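Local coordinates for tartrate dehydrogenase/decarboxylase (PDB 3FLK), which oxidises tartrate with NAD+, converts meso-tartrate to D-glycerate and oxidatively decarboxylates D-malate to pyruvate, using a magnesium or manganese ion, at residues A[166-169]-A[170-174]. The protein carries 1 engineered substitution. Numbering follows the deposited sequence.
Sequences RGVD and RILKY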
ATOM      1  N   ARG A 166     -19.359  -8.167  14.054  1.00 15.78           N
ATOM      2  CA  ARG A 166     -19.473  -7.018  14.953  1.00 16.40           C
ATOM      3  C   ARG A 166     -18.493  -5.906  14.581  1.00 15.77           C
ATOM      4  O   ARG A 166     -18.903  -4.763  14.378  1.00 15.84           O
ATOM      5  CB  ARG A 166     -19.290  -7.440  16.415  1.00 16.26           C
ATOM      6  CG  ARG A 166     -20.422  -8.314  16.950  1.00 17.49           C
ATOM      7  CD  ARG A 166     -20.311  -8.515  18.455  1.00 17.98           C
ATOM      8  NE  ARG A 166     -21.426  -9.305  18.979  1.00 21.34           N
ATOM      9  CZ  ARG A 166     -21.399 -10.624  19.165  1.00 22.66           C
ATOM     10  NH1 ARG A 166     -20.308 -11.324  18.881  1.00 22.70           N
ATOM     11  NH2 ARG A 166     -22.470 -11.244  19.644  1.00 23.79           N
ATOM     12  N   GLY A 167     -17.212  -6.256  14.469  1.00 15.29           N
ATOM     13  CA  GLY A 167     -16.156  -5.300  14.129  1.00 14.80           C
ATOM     14  C   GLY A 167     -16.239  -4.736  12.720  1.00 14.48           C
ATOM     15  O   GLY A 167     -16.004  -3.544  12.506  1.00 14.58           O
ATOM     16  N   VAL A 168     -16.562  -5.591  11.755  1.00 14.00           N
ATOM     17  CA  VAL A 168     -16.687  -5.165  10.366  1.00 13.60           C
ATOM     18  C   VAL A 168     -17.905  -4.247  10.181  1.00 13.61           C
ATOM     19  O   VAL A 168     -17.792  -3.172   9.586  1.00 13.10           O
ATOM     20  CB  VAL A 168     -16.709  -6.374   9.387  1.00 13.74           C
ATOM     21  CG1 VAL A 168     -17.156  -5.950   7.998  1.00 13.19           C
ATOM     22  CG2 VAL A 168     -15.323  -7.034   9.319  1.00 13.28           C
ATOM     23  N   ASP A 169     -19.056  -4.661  10.711  1.00 13.51           N
ATOM     24  CA  ASP A 169     -20.285  -3.872  10.585  1.00 13.79           C
ATOM     25  C   ASP A 169     -20.170  -2.473  11.193  1.00 13.50           C
ATOM     26  O   ASP A 169     -20.612  -1.501  10.586  1.00 13.43           O
ATOM     27  CB  ASP A 169     -21.485  -4.613  11.186  1.00 14.00           C
ATOM     28  CG  ASP A 169     -22.030  -5.696  10.264  1.00 14.75           C
ATOM     29  OD1 ASP A 169     -21.474  -5.896   9.163  1.00 16.19           O
ATOM     30  OD2 ASP A 169     -23.028  -6.347  10.643  1.00 16.27           O
ATOM     31  N   ARG A 170     -19.566  -2.378  12.376  1.00 13.25           N
ATOM     32  CA  ARG A 170     -19.485  -1.105  13.093  1.00 13.15           C
ATOM     33  C   ARG A 170     -18.559  -0.071  12.439  1.00 12.87           C
ATOM     34  O   ARG A 170     -18.840   1.125  12.493  1.00 12.73           O
ATOM     35  CB  ARG A 170     -19.152  -1.310  14.577  1.00 13.28           C
ATOM     36  CG  ARG A 170     -17.766  -1.861  14.872  1.00 13.24           C
ATOM     37  CD  ARG A 170     -17.588  -2.068  16.364  1.00 13.65           C
ATOM     38  NE  ARG A 170     -16.249  -2.549  16.695  1.00 14.11           N
ATOM     39  CZ  ARG A 170     -15.800  -2.734  17.932  1.00 14.86           C
ATOM     40  NH1 ARG A 170     -16.574  -2.473  18.981  1.00 14.70           N
ATOM     41  NH2 ARG A 170     -14.564  -3.178  18.120  1.00 15.23           N
ATOM     42  N   ILE A 171     -17.467  -0.524  11.823  1.00 12.33           N
ATOM     43  CA  ILE A 171     -16.591   0.391  11.085  1.00 12.03           C
ATOM     44  C   ILE A 171     -17.251   0.855   9.780  1.00 12.02           C
ATOM     45  O   ILE A 171     -17.143   2.025   9.410  1.00 11.56           O
ATOM     46  CB  ILE A 171     -15.146  -0.184  10.852  1.00 11.89           C
ATOM     47  CG1 ILE A 171     -14.173   0.925  10.423  1.00 11.92           C
ATOM     48  CG2 ILE A 171     -15.141  -1.335   9.846  1.00 11.66           C
ATOM     49  CD1 ILE A 171     -13.828   1.918  11.534  1.00 12.12           C
ATOM     50  N   LEU A 172     -17.947  -0.062   9.108  1.00 12.09           N
ATOM     51  CA  LEU A 172     -18.668   0.258   7.875  1.00 12.46           C
ATOM     52  C   LEU A 172     -19.810   1.229   8.152  1.00 12.65           C
ATOM     53  O   LEU A 172     -20.019   2.179   7.394  1.00 12.68           O
ATOM     54  CB  LEU A 172     -19.201  -1.013   7.199  1.00 12.61           C
ATOM     55  CG  LEU A 172     -18.180  -1.961   6.558  1.00 12.94           C
ATOM     56  CD1 LEU A 172     -18.848  -3.271   6.175  1.00 13.18           C
ATOM     57  CD2 LEU A 172     -17.478  -1.330   5.353  1.00 13.03           C
ATOM     58  N   LYS A 173     -20.532   0.996   9.247  1.00 12.94           N
ATOM     59  CA  LYS A 173     -21.610   1.888   9.664  1.00 13.47           C
ATOM     60  C   LYS A 173     -21.091   3.302   9.920  1.00 13.47           C
ATOM     61  O   LYS A 173     -21.671   4.272   9.434  1.00 13.41           O
ATOM     62  CB  LYS A 173     -22.333   1.351  10.900  1.00 13.62           C
ATOM     63  CG  LYS A 173     -23.547   2.183  11.305  1.00 14.77           C
ATOM     64  CD  LYS A 173     -24.383   1.489  12.361  1.00 17.00           C
ATOM     65  CE  LYS A 173     -25.636   2.294  12.687  1.00 18.73           C
ATOM     66  NZ  LYS A 173     -25.317   3.568  13.385  1.00 19.78           N
ATOM     67  N   TYR A 174     -19.993   3.411  10.665  1.00 13.54           N
ATOM     68  CA  TYR A 174     -19.399   4.715  10.943  1.00 13.59           C
ATOM     69  C   TYR A 174     -19.067   5.461   9.650  1.00 13.43           C
ATOM     70  O   TYR A 174     -19.412   6.637   9.503  1.00 13.40           O
ATOM     71  CB  TYR A 174     -18.157   4.593  11.836  1.00 13.87           C
ATOM     72  CG  TYR A 174     -17.775   5.907  12.486  1.00 14.22           C
ATOM     73  CD1 TYR A 174     -18.247   6.240  13.757  1.00 14.51           C
ATOM     74  CD2 TYR A 174     -16.968   6.831  11.819  1.00 13.96           C
ATOM     75  CE1 TYR A 174     -17.906   7.456  14.356  1.00 14.96           C
ATOM     76  CE2 TYR A 174     -16.628   8.048  12.407  1.00 14.30           C
ATOM     77  CZ  TYR A 174     -17.099   8.352  13.673  1.00 14.80           C
ATOM     78  OH  TYR A 174     -16.759   9.553  14.260  1.00 15.60           O
TER
HETATM   79  O   HOH W   1     -14.403  -2.438  14.427  1.00 14.81           O
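Arg166 to Asp169 accept i to i+4 backbone hydrogen bonds from Arg170 to Lys173, the alpha-helical pattern, and these range from a weak one at 3.4 Å (Ile171 N to Gly167 O) to 2.8 Å (Lys173 N to Asp169 O). Arg170 turns back along this turn of helix 165-181. Arg170 CG sits between its own backbone N and carbonyl carbon (chi1 67°), 3.2 Å from Arg166 O, and from there the extended chain brings Arg170 NE to within 3.8 Å of Gly167 CA. A water lying at the guanidinium edge, in its plane, accepts from Arg170 NE at 2.9 Å and donates to Gly167 O at 2.7 Å, which gives that carbonyl a second, shorter bond beside the weak helical one. Beyond the helix, Arg170 NH1 forms a salt bridge with Asp102 and NH2 a hydrogen bond with Thr137. A leucine in its place would probably leave Asp102 without this charge partner and the bridging water without its NE donor. On another side of the helix, Val168 and Leu172 run side by side, Val168 CG1 to Leu172 CD1 3.7 Å, and both touch Arg206 of helix 199-211, which also forms a salt bridge with Asp169 OD2. The chemistry thus divides by side: an apolar pair and Asp169 join helix 199-211, while Arg170, gripped through all three guanidinium nitrogens, ties the helix to Asp102 and Thr137.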